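Local coordinates for protein allergen Bos d 2 (Bos taurus, PDB 4WFV) that probably carries pheromones or other small odorant molecules as a secreted lipocalin, and is a major allergen of cow dander, at residues A[9-14]-A[93-98]; A[13-18]-A[39-44]; A[33-38]-A[80-85]; A[84-89]-A[100-105]. All coordinates share one frame; numbering follows the deposited sequence. Where two conformers were deposited one is given.

Contact 1: residues A[9-14]-A[93-98]; sequences PSKIPG and VSENML
Lys11 NZ donates to Glu95 OE2 at 2.9 Å, a salt bridge in which the ammonium meets the carboxylate on its anti side, 29° out of its plane. The two side chains cross at about a right angle. Lys11 runs straight as far as CE and turns at its last torsion (chi4 -44°), which brings NZ to the acid after CD has passed Ser94 C at 3.7 Å. Nearer the backbone of Lys11, Val93 CG2, anti to the backbone N, sits 3.5 Å from Lys11 O and 3.8 Å from Lys11 CB. Water 1 lies between the backbones, 2.7 Å from Lys11 O and 3.0 Å from Ser94 O, well placed to donate to either. The lipocalin element involved is the short 3-10 segment 9-11 leading to the first barrel strand; it lies against the turn between strands 85-93 and 97-105. Deeper in, Ile12 CG2 meets Leu98 CD1 at 4.2 Å, where Leu98 also packs on Trp16. Within residues 93-98, Ser94 OG accepts from Asn96 N at 3.3 Å, an ST turn. In residues 9-14, Ile12 N donates to Pro9 O, closing the 3-10 turn, while Ile12 O accepts from Trp16 NE1.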
loop_
_atom_site.group_PDB
_atom_site.type_symbol
_atom_site.label_atom_id
_atom_site.label_comp_id
_atom_site.label_asym_id
_atom_site.label_seq_id
_atom_site.Cartn_x
_atom_site.Cartn_y
_atom_site.Cartn_z
ATOM N N PRO A 9 4.544 5.129 -14.928
ATOM C CA PRO A 9 4.811 5.690 -13.600
ATOM C C PRO A 9 4.219 7.091 -13.403
ATOM O O PRO A 9 4.106 7.540 -12.265
ATOM C CB PRO A 9 6.343 5.708 -13.527
ATOM C CG PRO A 9 6.777 5.786 -14.955
ATOM C CD PRO A 9 5.777 4.968 -15.720
ATOM N N SER A 10 3.816 7.764 -14.476
ATOM C CA SER A 10 3.154 9.062 -14.321
ATOM C C SER A 10 1.806 8.934 -13.613
ATOM O O SER A 10 1.257 9.923 -13.123
ATOM C CB SER A 10 2.971 9.774 -15.671
ATOM O OG SER A 10 1.888 9.237 -16.402
ATOM N N LYS A 11 1.291 7.711 -13.538
ATOM C CA LYS A 11 0.022 7.472 -12.849
ATOM C C LYS A 11 0.204 7.237 -11.346
ATOM O O LYS A 11 -0.780 7.136 -10.610
ATOM C CB LYS A 11 -0.726 6.298 -13.487
ATOM C CG LYS A 11 -0.993 6.511 -14.978
ATOM C CD LYS A 11 -1.789 5.380 -15.592
ATOM C CE LYS A 11 -1.957 5.594 -17.089
ATOM N NZ LYS A 11 -2.310 7.007 -17.390
ATOM N N ILE A 12 1.451 7.173 -10.889
ATOM C CA ILE A 12 1.717 6.914 -9.471
ATOM C C ILE A 12 1.427 8.108 -8.550
ATOM O O ILE A 12 0.789 7.940 -7.512
ATOM C CB ILE A 12 3.146 6.379 -9.247
ATOM C CG1 ILE A 12 3.306 4.994 -9.900
ATOM C CG2 ILE A 12 3.482 6.343 -7.746
ATOM C CD1 ILE A 12 4.742 4.524 -10.011
ATOM N N PRO A 13 1.900 9.314 -8.904
ATOM C CA PRO A 13 1.654 10.462 -8.026
ATOM C C PRO A 13 0.172 10.770 -7.930
ATOM O O PRO A 13 -0.583 10.514 -8.874
ATOM C CB PRO A 13 2.373 11.616 -8.738
ATOM C CG PRO A 13 3.382 10.970 -9.602
ATOM C CD PRO A 13 2.768 9.672 -10.042
ATOM N N GLY A 14 -0.243 11.314 -6.793
ATOM C CA GLY A 14 -1.614 11.764 -6.646
ATOM C C GLY A 14 -2.185 11.565 -5.263
ATOM O O GLY A 14 -1.497 11.063 -4.362
ATOM N N VAL A 93 -0.950 -0.005 -11.838
ATOM C CA VAL A 93 -1.387 1.365 -11.685
ATOM C C VAL A 93 -2.138 1.832 -12.921
ATOM O O VAL A 93 -1.758 1.539 -14.054
ATOM C CB VAL A 93 -0.226 2.318 -11.282
ATOM C CG1 VAL A 93 0.767 2.499 -12.435
ATOM C CG2 VAL A 93 -0.792 3.642 -10.828
ATOM N N SER A 94 -3.248 2.510 -12.671
ATOM C CA SER A 94 -4.102 3.036 -13.726
ATOM C C SER A 94 -4.562 4.408 -13.273
ATOM O O SER A 94 -4.121 4.916 -12.240
ATOM C CB SER A 94 -5.314 2.129 -13.939
ATOM O OG SER A 94 -6.188 2.183 -12.821
ATOM N N GLU A 95 -5.457 5.014 -14.043
ATOM C CA GLU A 95 -5.980 6.316 -13.671
ATOM C C GLU A 95 -6.689 6.284 -12.314
ATOM O O GLU A 95 -6.637 7.260 -11.564
ATOM C CB GLU A 95 -6.922 6.847 -14.758
ATOM C CG GLU A 95 -6.204 7.396 -15.987
ATOM C CD GLU A 95 -5.362 8.616 -15.667
ATOM O OE1 GLU A 95 -5.721 9.360 -14.729
ATOM O OE2 GLU A 95 -4.338 8.829 -16.348
ATOM N N ASN A 96 -7.324 5.159 -11.991
ATOM C CA ASN A 96 -8.189 5.103 -10.814
ATOM C C ASN A 96 -7.764 4.153 -9.702
ATOM O O ASN A 96 -8.388 4.132 -8.638
ATOM C CB ASN A 96 -9.622 4.766 -11.231
ATOM C CG ASN A 96 -10.238 5.836 -12.109
ATOM O OD1 ASN A 96 -10.723 5.552 -13.201
ATOM N ND2 ASN A 96 -10.208 7.080 -11.638
ATOM N N MET A 97 -6.707 3.381 -9.942
ATOM C CA MET A 97 -6.350 2.278 -9.057
ATOM C C MET A 97 -4.842 2.081 -8.996
ATOM O O MET A 97 -4.144 2.241 -10.006
ATOM C CB MET A 97 -7.031 1.022 -9.589
ATOM C CG MET A 97 -6.714 -0.247 -8.893
ATOM S SD MET A 97 -7.511 -1.614 -9.787
ATOM C CE MET A 97 -7.081 -2.899 -8.623
ATOM N N LEU A 98 -4.330 1.736 -7.818
ATOM C CA LEU A 98 -2.909 1.475 -7.665
ATOM C C LEU A 98 -2.773 0.317 -6.695
ATOM O O LEU A 98 -3.424 0.310 -5.647
ATOM C CB LEU A 98 -2.181 2.717 -7.126
ATOM C CG LEU A 98 -0.639 2.694 -7.106
ATOM C CD1 LEU A 98 -0.072 4.117 -7.057
ATOM C CD2 LEU A 98 -0.105 1.864 -5.948
HETATM O O HOH W 1 -3.324 7.737 -11.443
#

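Contact 2: residues A[13-18]-A[39-44]; sequences PGEWRI and YRRIEC
Arg41 holds its guanidinium between two carboxylates: Glu15 OE2, from across the contact, lies over one face, 3.4 Å from Arg41 NE, and Glu43 OE2, near its plane, takes a 2.6 Å hydrogen bond from Arg41 NE and a weak second one from Arg41 NH2. No N-H is aimed at Glu15 OE2; its pull is one of charge alone. The three residues form a salt-bridge network where Gly14-Glu15-Trp16, the G-x-W signature of lipocalins, leads into the first strand and runs antiparallel past strand 38-45. A single hydrogen-bonded bridge, Gly14 with Ile42, joins the backbones: Gly14 N reaches Ile42 O at 2.9 Å and Ile42 N reaches Gly14 O at 3.0 Å. Farther along, the carbonyl oxygens Trp16 O and Tyr39 O approach to 3.2 Å, two acceptors with no bond between them. Arg40 and Arg41 form a classic beta bulge opposite Thr54 of strand 50-59. Buried side chains meet beside the bridge: Trp16 CD1, in an indole whose NE1 bonds to Ile12 O, lies 3.7 Å from Ile42 CD1, and Ile18 CD1 4.0 Å from Tyr39 CD1. At the other end, Pro13 CG rests 3.8 Å from Cys44 SG, whose disulfide partner is Cys48.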
loop_
_atom_site.group_PDB
_atom_site.type_symbol
_atom_site.label_atom_id
_atom_site.label_comp_id
_atom_site.label_asym_id
_atom_site.label_seq_id
_atom_site.Cartn_x
_atom_site.Cartn_y
_atom_site.Cartn_z
ATOM N N PRO A 13 1.900 9.314 -8.904
ATOM C CA PRO A 13 1.654 10.462 -8.026
ATOM C C PRO A 13 0.172 10.770 -7.930
ATOM O O PRO A 13 -0.583 10.514 -8.874
ATOM C CB PRO A 13 2.373 11.616 -8.738
ATOM C CG PRO A 13 3.382 10.970 -9.602
ATOM C CD PRO A 13 2.768 9.672 -10.042
ATOM N N GLY A 14 -0.243 11.314 -6.793
ATOM C CA GLY A 14 -1.614 11.764 -6.646
ATOM C C GLY A 14 -2.185 11.565 -5.263
ATOM O O GLY A 14 -1.497 11.063 -4.362
ATOM N N GLU A 15 -3.456 11.941 -5.114
ATOM C CA GLU A 15 -4.188 11.854 -3.845
ATOM C C GLU A 15 -4.972 10.550 -3.677
ATOM O O GLU A 15 -6.184 10.496 -3.901
ATOM C CB GLU A 15 -5.176 13.017 -3.735
ATOM C CG GLU A 15 -4.563 14.376 -3.981
ATOM C CD GLU A 15 -3.745 14.858 -2.810
ATOM O OE1 GLU A 15 -4.074 14.483 -1.664
ATOM O OE2 GLU A 15 -2.774 15.612 -3.034
ATOM N N TRP A 16 -4.298 9.512 -3.221
ATOM C CA TRP A 16 -4.901 8.189 -3.160
ATOM C C TRP A 16 -5.574 7.927 -1.822
ATOM O O TRP A 16 -5.179 8.481 -0.798
ATOM C CB TRP A 16 -3.817 7.139 -3.336
ATOM C CG TRP A 16 -3.158 7.146 -4.679
ATOM C CD1 TRP A 16 -1.962 7.716 -5.003
ATOM C CD2 TRP A 16 -3.646 6.523 -5.869
ATOM N NE1 TRP A 16 -1.685 7.506 -6.335
ATOM C CE2 TRP A 16 -2.701 6.768 -6.888
ATOM C CE3 TRP A 16 -4.800 5.793 -6.177
ATOM C CZ2 TRP A 16 -2.873 6.302 -8.190
ATOM C CZ3 TRP A 16 -4.967 5.328 -7.473
ATOM C CH2 TRP A 16 -4.010 5.589 -8.466
ATOM N N ARG A 17 -6.615 7.104 -1.847
ATOM C CA ARG A 17 -7.194 6.532 -0.631
ATOM C C ARG A 17 -6.890 5.045 -0.641
ATOM O O ARG A 17 -6.880 4.423 -1.699
ATOM C CB ARG A 17 -8.715 6.712 -0.601
ATOM C CG ARG A 17 -9.185 8.155 -0.542
ATOM C CD ARG A 17 -10.703 8.260 -0.426
ATOM N NE ARG A 17 -11.141 9.641 -0.593
ATOM C CZ ARG A 17 -11.473 10.183 -1.759
ATOM N NH1 ARG A 17 -11.433 9.454 -2.862
ATOM N NH2 ARG A 17 -11.849 11.454 -1.822
ATOM N N ILE A 18 -6.666 4.463 0.525
ATOM C CA ILE A 18 -6.524 3.014 0.579
ATOM C C ILE A 18 -7.881 2.386 0.787
ATOM O O ILE A 18 -8.632 2.779 1.682
ATOM C CB ILE A 18 -5.514 2.556 1.651
ATOM C CG1 ILE A 18 -5.279 1.045 1.563
ATOM C CG2 ILE A 18 -5.947 2.975 3.050
ATOM C CD1 ILE A 18 -3.959 0.627 2.200
ATOM N N TYR A 39 -3.438 5.845 3.481
ATOM C CA TYR A 39 -2.813 6.694 2.470
ATOM C C TYR A 39 -3.559 7.990 2.268
ATOM O O TYR A 39 -4.786 8.030 2.336
ATOM C CB TYR A 39 -2.784 5.964 1.125
ATOM C CG TYR A 39 -1.621 5.013 0.954
ATOM C CD1 TYR A 39 -1.584 3.793 1.626
ATOM C CD2 TYR A 39 -0.564 5.328 0.109
ATOM C CE1 TYR A 39 -0.523 2.913 1.467
ATOM C CE2 TYR A 39 0.503 4.451 -0.063
ATOM C CZ TYR A 39 0.519 3.250 0.615
ATOM O OH TYR A 39 1.598 2.401 0.434
ATOM N N ARG A 40 -2.799 9.049 2.006
ATOM C CA ARG A 40 -3.379 10.324 1.582
ATOM C C ARG A 40 -2.746 10.834 0.296
ATOM O O ARG A 40 -3.437 11.388 -0.559
ATOM C CB ARG A 40 -3.277 11.374 2.700
ATOM C CG ARG A 40 -4.139 11.059 3.926
ATOM C CD ARG A 40 -5.618 11.216 3.609
ATOM N NE ARG A 40 -6.482 11.026 4.766
ATOM C CZ ARG A 40 -6.992 9.859 5.153
ATOM N NH1 ARG A 40 -6.727 8.739 4.481
ATOM N NH2 ARG A 40 -7.804 9.826 6.203
ATOM N N ARG A 41 -1.440 10.649 0.137
ATOM C CA ARG A 41 -0.775 11.233 -1.023
ATOM C C ARG A 41 0.534 10.537 -1.331
ATOM O O ARG A 41 1.263 10.142 -0.418
ATOM C CB ARG A 41 -0.514 12.721 -0.781
ATOM C CG ARG A 41 0.012 13.466 -1.997
ATOM C CD ARG A 41 0.140 14.955 -1.690
ATOM N NE ARG A 41 0.609 15.719 -2.843
ATOM C CZ ARG A 41 0.888 17.020 -2.811
ATOM N NH1 ARG A 41 0.743 17.701 -1.683
ATOM N NH2 ARG A 41 1.313 17.637 -3.906
ATOM N N ILE A 42 0.821 10.389 -2.622
ATOM C CA ILE A 42 2.105 9.882 -3.085
ATOM C C ILE A 42 2.640 10.908 -4.066
ATOM O O ILE A 42 1.898 11.408 -4.911
ATOM C CB ILE A 42 1.971 8.522 -3.801
ATOM C CG1 ILE A 42 1.344 7.473 -2.872
ATOM C CG2 ILE A 42 3.328 8.041 -4.298
ATOM C CD1 ILE A 42 1.083 6.133 -3.562
ATOM N N GLU A 43 3.920 11.236 -3.944
ATOM C CA GLU A 43 4.575 12.058 -4.949
ATOM C C GLU A 43 5.874 11.394 -5.396
ATOM O O GLU A 43 6.508 10.666 -4.633
ATOM C CB GLU A 43 4.837 13.463 -4.408
ATOM C CG GLU A 43 3.570 14.240 -4.072
ATOM C CD GLU A 43 2.706 14.537 -5.294
ATOM O OE1 GLU A 43 3.226 14.526 -6.432
ATOM O OE2 GLU A 43 1.495 14.778 -5.117
ATOM N N CYS A 44 6.259 11.632 -6.644
ATOM C CA CYS A 44 7.527 11.130 -7.153
ATOM C C CYS A 44 8.605 12.184 -6.951
ATOM O O CYS A 44 8.347 13.381 -7.072
ATOM C CB CYS A 44 7.424 10.756 -8.638
ATOM S SG CYS A 44 6.672 9.131 -9.006
#

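Contact 3: residues A[33-38]-A[80-85]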
loop_
_atom_site.group_PDB
_atom_site.type_symbol
_atom_site.label_atom_id
_atom_site.label_comp_id
_atom_site.label_asym_id
_atom_site.label_seq_id
_atom_site.Cartn_x
_atom_site.Cartn_y
_atom_site.Cartn_z
ATOM N N GLY A 33 -2.806 -2.185 13.740
ATOM C CA GLY A 33 -1.601 -2.878 13.315
ATOM C C GLY A 33 -0.592 -1.946 12.665
ATOM O O GLY A 33 -0.954 -0.926 12.086
ATOM N N PRO A 34 0.693 -2.299 12.740
ATOM C CA PRO A 34 1.747 -1.406 12.249
ATOM C C PRO A 34 1.669 -1.118 10.748
ATOM O O PRO A 34 2.035 -0.021 10.315
ATOM C CB PRO A 34 3.036 -2.165 12.591
ATOM C CG PRO A 34 2.605 -3.612 12.738
ATOM C CD PRO A 34 1.227 -3.544 13.316
ATOM N N LEU A 35 1.191 -2.081 9.964
ATOM C CA LEU A 35 1.161 -1.925 8.508
ATOM C C LEU A 35 -0.230 -1.645 7.987
ATOM O O LEU A 35 -0.492 -1.835 6.808
ATOM C CB LEU A 35 1.732 -3.168 7.807
ATOM C CG LEU A 35 3.096 -3.595 8.363
ATOM C CD1 LEU A 35 3.647 -4.813 7.601
ATOM C CD2 LEU A 35 4.076 -2.426 8.333
ATOM N N ARG A 36 -1.122 -1.201 8.864
ATOM C CA ARG A 36 -2.403 -0.652 8.428
ATOM C C ARG A 36 -2.256 0.859 8.340
ATOM O O ARG A 36 -2.241 1.558 9.352
ATOM C CB ARG A 36 -3.510 -1.023 9.400
ATOM C CG ARG A 36 -4.915 -0.814 8.840
ATOM C CD ARG A 36 -5.937 -1.099 9.911
ATOM N NE ARG A 36 -7.324 -0.940 9.495
ATOM C CZ ARG A 36 -8.129 -1.937 9.127
ATOM N NH1 ARG A 36 -7.674 -3.178 9.058
ATOM N NH2 ARG A 36 -9.390 -1.695 8.816
ATOM N N ASN A 37 -2.089 1.349 7.121
ATOM C CA ASN A 37 -1.685 2.729 6.903
ATOM C C ASN A 37 -2.664 3.400 5.958
ATOM O O ASN A 37 -2.923 2.908 4.856
ATOM C CB ASN A 37 -0.263 2.765 6.334
ATOM C CG ASN A 37 0.709 1.918 7.144
ATOM O OD1 ASN A 37 1.491 1.144 6.586
ATOM N ND2 ASN A 37 0.645 2.046 8.466
ATOM N N TYR A 38 -3.221 4.524 6.403
ATOM C CA TYR A 38 -4.267 5.200 5.649
ATOM C C TYR A 38 -3.670 6.256 4.726
ATOM O O TYR A 38 -3.444 7.408 5.123
ATOM C CB TYR A 38 -5.314 5.792 6.603
ATOM C CG TYR A 38 -5.979 4.753 7.484
ATOM C CD1 TYR A 38 -6.988 3.933 6.991
ATOM C CD2 TYR A 38 -5.595 4.592 8.811
ATOM C CE1 TYR A 38 -7.608 2.976 7.805
ATOM C CE2 TYR A 38 -6.206 3.638 9.633
ATOM C CZ TYR A 38 -7.208 2.839 9.114
ATOM O OH TYR A 38 -7.821 1.898 9.913
ATOM N N LEU A 80 12.069 1.063 2.085
ATOM C CA LEU A 80 11.899 2.039 3.152
ATOM C C LEU A 80 11.862 1.370 4.514
ATOM O O LEU A 80 11.432 0.214 4.646
ATOM C CB LEU A 80 10.652 2.892 2.943
ATOM C CG LEU A 80 9.297 2.207 3.063
ATOM C CD1 LEU A 80 8.235 3.232 3.444
ATOM C CD2 LEU A 80 8.931 1.487 1.780
ATOM N N GLU A 81 12.338 2.099 5.519
ATOM C CA GLU A 81 12.278 1.641 6.897
ATOM C C GLU A 81 11.013 2.154 7.552
ATOM O O GLU A 81 10.786 3.362 7.626
ATOM C CB GLU A 81 13.486 2.141 7.701
ATOM C CG GLU A 81 14.778 1.418 7.429
ATOM C CD GLU A 81 14.685 -0.055 7.742
ATOM O OE1 GLU A 81 14.292 -0.414 8.874
ATOM O OE2 GLU A 81 14.996 -0.848 6.839
ATOM N N PHE A 82 10.200 1.228 8.037
ATOM C CA PHE A 82 8.979 1.557 8.745
ATOM C C PHE A 82 8.482 0.287 9.414
ATOM O O PHE A 82 8.076 -0.651 8.741
ATOM C CB PHE A 82 7.934 2.115 7.775
ATOM C CG PHE A 82 6.653 2.502 8.435
ATOM C CD1 PHE A 82 6.581 3.633 9.226
ATOM C CD2 PHE A 82 5.514 1.734 8.259
ATOM C CE1 PHE A 82 5.383 3.988 9.841
ATOM C CE2 PHE A 82 4.325 2.085 8.875
ATOM C CZ PHE A 82 4.271 3.211 9.669
ATOM N N TYR A 83 8.534 0.258 10.744
ATOM C CA TYR A 83 8.247 -0.954 11.507
ATOM C C TYR A 83 8.977 -2.153 10.919
ATOM O O TYR A 83 8.394 -3.205 10.665
ATOM C CB TYR A 83 6.740 -1.206 11.605
ATOM C CG TYR A 83 6.012 -0.284 12.565
ATOM C CD1 TYR A 83 6.273 -0.318 13.926
ATOM C CD2 TYR A 83 5.026 0.586 12.110
ATOM C CE1 TYR A 83 5.592 0.518 14.808
ATOM C CE2 TYR A 83 4.340 1.412 12.980
ATOM C CZ TYR A 83 4.627 1.374 14.323
ATOM O OH TYR A 83 3.943 2.206 15.188
ATOM N N GLY A 84 10.280 -1.972 10.730
ATOM C CA GLY A 84 11.110 -2.965 10.086
ATOM C C GLY A 84 11.527 -2.476 8.716
ATOM O O GLY A 84 11.378 -1.302 8.374
ATOM N N THR A 85 12.061 -3.389 7.923
ATOM C CA THR A 85 12.563 -3.055 6.606
ATOM C C THR A 85 11.606 -3.579 5.558
ATOM O O THR A 85 11.199 -4.741 5.594
ATOM C CB THR A 85 13.958 -3.639 6.401
ATOM O OG1 THR A 85 14.818 -3.142 7.432
ATOM C CG2 THR A 85 14.515 -3.224 5.048
#
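Gly33 to Arg36 form a type I beta turn, closed by Arg36 N to Gly33 O at 3.2 Å, and no backbone hydrogen bond joins this turn to residues 80-85, whose closest approach by CA is Pro34 to Tyr83. The contact is therefore carried by side chains and one carbonyl. Pro34 CB stands over a face of the Tyr83 ring, 3.6 Å from its centroid and 21° off the normal, a CH-pi contact displaced toward CD2 and CG. The backbone of Tyr83 is in the left-handed region, and from there its side chain and that of Phe82 both reach toward the turn, with Tyr83 CD2 lying above one face of the Phe82 ring. Phe82 has its CG anti to the backbone N, and CE2 ends 3.4 Å from Pro34 O. The Asn37 amide comes to the edge of that ring, ND2 3.7 Å from Phe82 CE2, with the two planes 75° apart. A bond within residues 33-38 helps fix the amide: Asn37 ND2 donates to Pro34 O at 3.1 Å, nearly straight at 163°, from above the carbonyl plane. Leu35 CD2 adds a looser apolar contact at 4.4 Å with Phe82 CD2. In this lipocalin barrel the contact joins the loop between strands 17-23 and 38-45 to the turn linking strands 77-81 and 85-93; strand 50-59 lends Phe55, edge-to-face with Phe82, and Leu57, which touches Tyr83, while Phe82 also packs on Leu66 of strand 62-74.

Contact 4: residues A[84-89]-A[100-105]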
loop_
_atom_site.group_PDB
_atom_site.type_symbol
_atom_site.label_atom_id
_atom_site.label_comp_id
_atom_site.label_asym_id
_atom_site.label_seq_id
_atom_site.Cartn_x
_atom_site.Cartn_y
_atom_site.Cartn_z
ATOM N N GLY A 84 10.280 -1.972 10.730
ATOM C CA GLY A 84 11.110 -2.965 10.086
ATOM C C GLY A 84 11.527 -2.476 8.716
ATOM O O GLY A 84 11.378 -1.302 8.374
ATOM N N THR A 85 12.061 -3.389 7.923
ATOM C CA THR A 85 12.563 -3.055 6.606
ATOM C C THR A 85 11.606 -3.579 5.558
ATOM O O THR A 85 11.199 -4.741 5.594
ATOM C CB THR A 85 13.958 -3.639 6.401
ATOM O OG1 THR A 85 14.818 -3.142 7.432
ATOM C CG2 THR A 85 14.515 -3.224 5.048
ATOM N N ASN A 86 11.236 -2.696 4.641
ATOM C CA ASN A 86 10.243 -2.998 3.628
ATOM C C ASN A 86 10.782 -2.860 2.229
ATOM O O ASN A 86 11.515 -1.922 1.927
ATOM C CB ASN A 86 9.097 -1.998 3.736
ATOM C CG ASN A 86 8.439 -2.007 5.086
ATOM O OD1 ASN A 86 7.581 -2.841 5.349
ATOM N ND2 ASN A 86 8.814 -1.064 5.944
ATOM N N THR A 87 10.366 -3.767 1.359
ATOM C CA THR A 87 10.353 -3.434 -0.056
ATOM C C THR A 87 8.916 -3.138 -0.419
ATOM O O THR A 87 7.992 -3.758 0.108
ATOM C CB THR A 87 10.913 -4.541 -0.954
ATOM O OG1 THR A 87 10.265 -5.785 -0.672
ATOM C CG2 THR A 87 12.421 -4.684 -0.739
ATOM N N LEU A 88 8.739 -2.154 -1.290
ATOM C CA LEU A 88 7.425 -1.775 -1.786
ATOM C C LEU A 88 7.506 -1.676 -3.295
ATOM O O LEU A 88 8.279 -0.884 -3.830
ATOM C CB LEU A 88 6.984 -0.433 -1.185
ATOM C CG LEU A 88 5.586 0.080 -1.556
ATOM C CD1 LEU A 88 5.039 0.966 -0.449
ATOM C CD2 LEU A 88 5.571 0.808 -2.895
ATOM N N GLU A 89 6.701 -2.487 -3.969
ATOM C CA GLU A 89 6.691 -2.537 -5.419
ATOM C C GLU A 89 5.334 -2.095 -5.942
ATOM O O GLU A 89 4.303 -2.570 -5.481
ATOM C CB GLU A 89 6.960 -3.960 -5.904
ATOM C CG GLU A 89 7.051 -4.056 -7.421
ATOM C CD GLU A 89 7.205 -5.473 -7.926
ATOM O OE1 GLU A 89 7.267 -6.410 -7.109
ATOM O OE2 GLU A 89 7.267 -5.657 -9.162
ATOM N N THR A 100 0.070 -1.973 -4.529
ATOM C CA THR A 100 1.435 -2.187 -4.066
ATOM C C THR A 100 1.589 -3.610 -3.569
ATOM O O THR A 100 0.623 -4.231 -3.118
ATOM C CB THR A 100 1.818 -1.262 -2.896
ATOM O OG1 THR A 100 1.041 -1.610 -1.738
ATOM C CG2 THR A 100 1.593 0.195 -3.257
ATOM N N TYR A 101 2.815 -4.120 -3.659
ATOM C CA TYR A 101 3.186 -5.377 -3.038
ATOM C C TYR A 101 4.345 -5.076 -2.105
ATOM O O TYR A 101 5.359 -4.520 -2.520
ATOM C CB TYR A 101 3.589 -6.426 -4.080
ATOM C CG TYR A 101 4.184 -7.668 -3.458
ATOM C CD1 TYR A 101 3.404 -8.530 -2.690
ATOM C CD2 TYR A 101 5.534 -7.964 -3.604
ATOM C CE1 TYR A 101 3.947 -9.662 -2.101
ATOM C CE2 TYR A 101 6.089 -9.105 -3.012
ATOM C CZ TYR A 101 5.285 -9.942 -2.265
ATOM O OH TYR A 101 5.817 -11.065 -1.672
ATOM N N VAL A 102 4.174 -5.416 -0.836
ATOM C CA VAL A 102 5.150 -5.097 0.190
ATOM C C VAL A 102 5.647 -6.373 0.844
ATOM O O VAL A 102 4.850 -7.262 1.172
ATOM C CB VAL A 102 4.508 -4.195 1.258
ATOM C CG1 VAL A 102 5.417 -4.042 2.472
ATOM C CG2 VAL A 102 4.130 -2.842 0.653
ATOM N N GLU A 103 6.962 -6.472 1.012
ATOM C CA GLU A 103 7.537 -7.490 1.885
ATOM C C GLU A 103 8.161 -6.765 3.065
ATOM O O GLU A 103 9.069 -5.943 2.909
ATOM C CB GLU A 103 8.572 -8.362 1.154
ATOM C CG GLU A 103 7.973 -9.144 -0.003
ATOM C CD GLU A 103 8.888 -10.228 -0.540
ATOM O OE1 GLU A 103 10.097 -10.221 -0.210
ATOM O OE2 GLU A 103 8.389 -11.086 -1.300
ATOM N N ASN A 104 7.638 -7.044 4.251
ATOM C CA ASN A 104 8.135 -6.430 5.473
ATOM C C ASN A 104 8.873 -7.467 6.305
ATOM O O ASN A 104 8.416 -8.598 6.444
ATOM C CB ASN A 104 6.965 -5.849 6.276
ATOM C CG ASN A 104 7.356 -5.434 7.682
ATOM O OD1 ASN A 104 7.303 -6.239 8.617
ATOM N ND2 ASN A 104 7.723 -4.171 7.848
ATOM N N TYR A 105 10.024 -7.082 6.835
ATOM C CA TYR A 105 10.762 -7.938 7.752
ATOM C C TYR A 105 10.961 -7.180 9.048
ATOM O O TYR A 105 11.490 -6.064 9.053
ATOM C CB TYR A 105 12.114 -8.320 7.146
ATOM C CG TYR A 105 13.065 -9.024 8.096
ATOM C CD1 TYR A 105 12.777 -10.289 8.599
ATOM C CD2 TYR A 105 14.267 -8.427 8.461
ATOM C CE1 TYR A 105 13.661 -10.935 9.471
ATOM C CE2 TYR A 105 15.142 -9.059 9.310
ATOM C CZ TYR A 105 14.832 -10.307 9.806
ATOM O OH TYR A 105 15.721 -10.923 10.654
HETATM O O HOH W 2 8.062 -5.693 -2.441
HETATM O O HOH W 3 11.966 -7.896 -0.461
#
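Strands 85-93 and 97-105 form a beta hairpin of the lipocalin barrel, and here they run antiparallel at 167° with axes 4.6 Å apart. Thr85 with Tyr105, Thr87 with Glu103 and Glu89 with Tyr101 are hydrogen-bonded pairs, each closed by two N-H to O bonds; Asn86 with Asn104 and Leu88 with Val102 are the non-hydrogen-bonded pairs between them. On the face of Asn86, Leu88, Val102 and Asn104, the two asparagine side chains lie side by side and point the same way. Asn104 ND2 donates to Asn86 OD1 at 2.8 Å. That oxygen lies in the plane of the Asn104 amide, whereas ND2 stands 39° out of the Asn86 carbonyl plane, not on a lone pair. Both amides are buried, and their N-H groups have further partners: Asn104 ND2 bonds to Tyr83 O, and Asn86 ND2 to Leu80 O and Phe82 O. Next along, Leu88 CG meets Val102 CG2 at 3.9 Å. The other face is more polar. Thr87 OG1, set between backbone N and carbonyl carbon (chi1 52°), packs 3.6 Å from Glu103 CB and holds two waters: water 2 donates to Tyr101 O, and water 3 to Glu103 OE1 at 3.0 Å. Tyr101 OH donates to Glu103 OE2 at 2.6 Å, meeting the anti lone pair of that oxygen, and has a second partner in Lys112. The hairpin lies between strand 77-81, beside residues 84-89, and strand 110-118, where Val102 packs on Met113.

In the fold
All four contacts belong to one antiparallel lipocalin barrel, the fold that encloses the carrier's probable pheromone pocket. Contacts 1 and 2 share Pro13 and Gly14, and the Trp16 ring joins them: its CZ2 lies 3.3 Å from Lys11 O and its CH2 3.7 Å from Leu98 CB. Contacts 3 and 4, centres about 9 Å apart, share Gly84 and Thr85; Leu80 O and Asn86 N, 2.9 Å apart, probably hydrogen-bond. Contacts 1 and 3 lie on opposite sides of the chain's centre, about 21 Å apart centre to centre, as do contacts 2 and 4, about 17 Å apart. Ile18 CG2 touches Asn37 O at 3.5 Å, joining contacts 2 and 3, and Tyr39 OH lies 3.8 Å from Leu88 CD1, linking contacts 2 and 4.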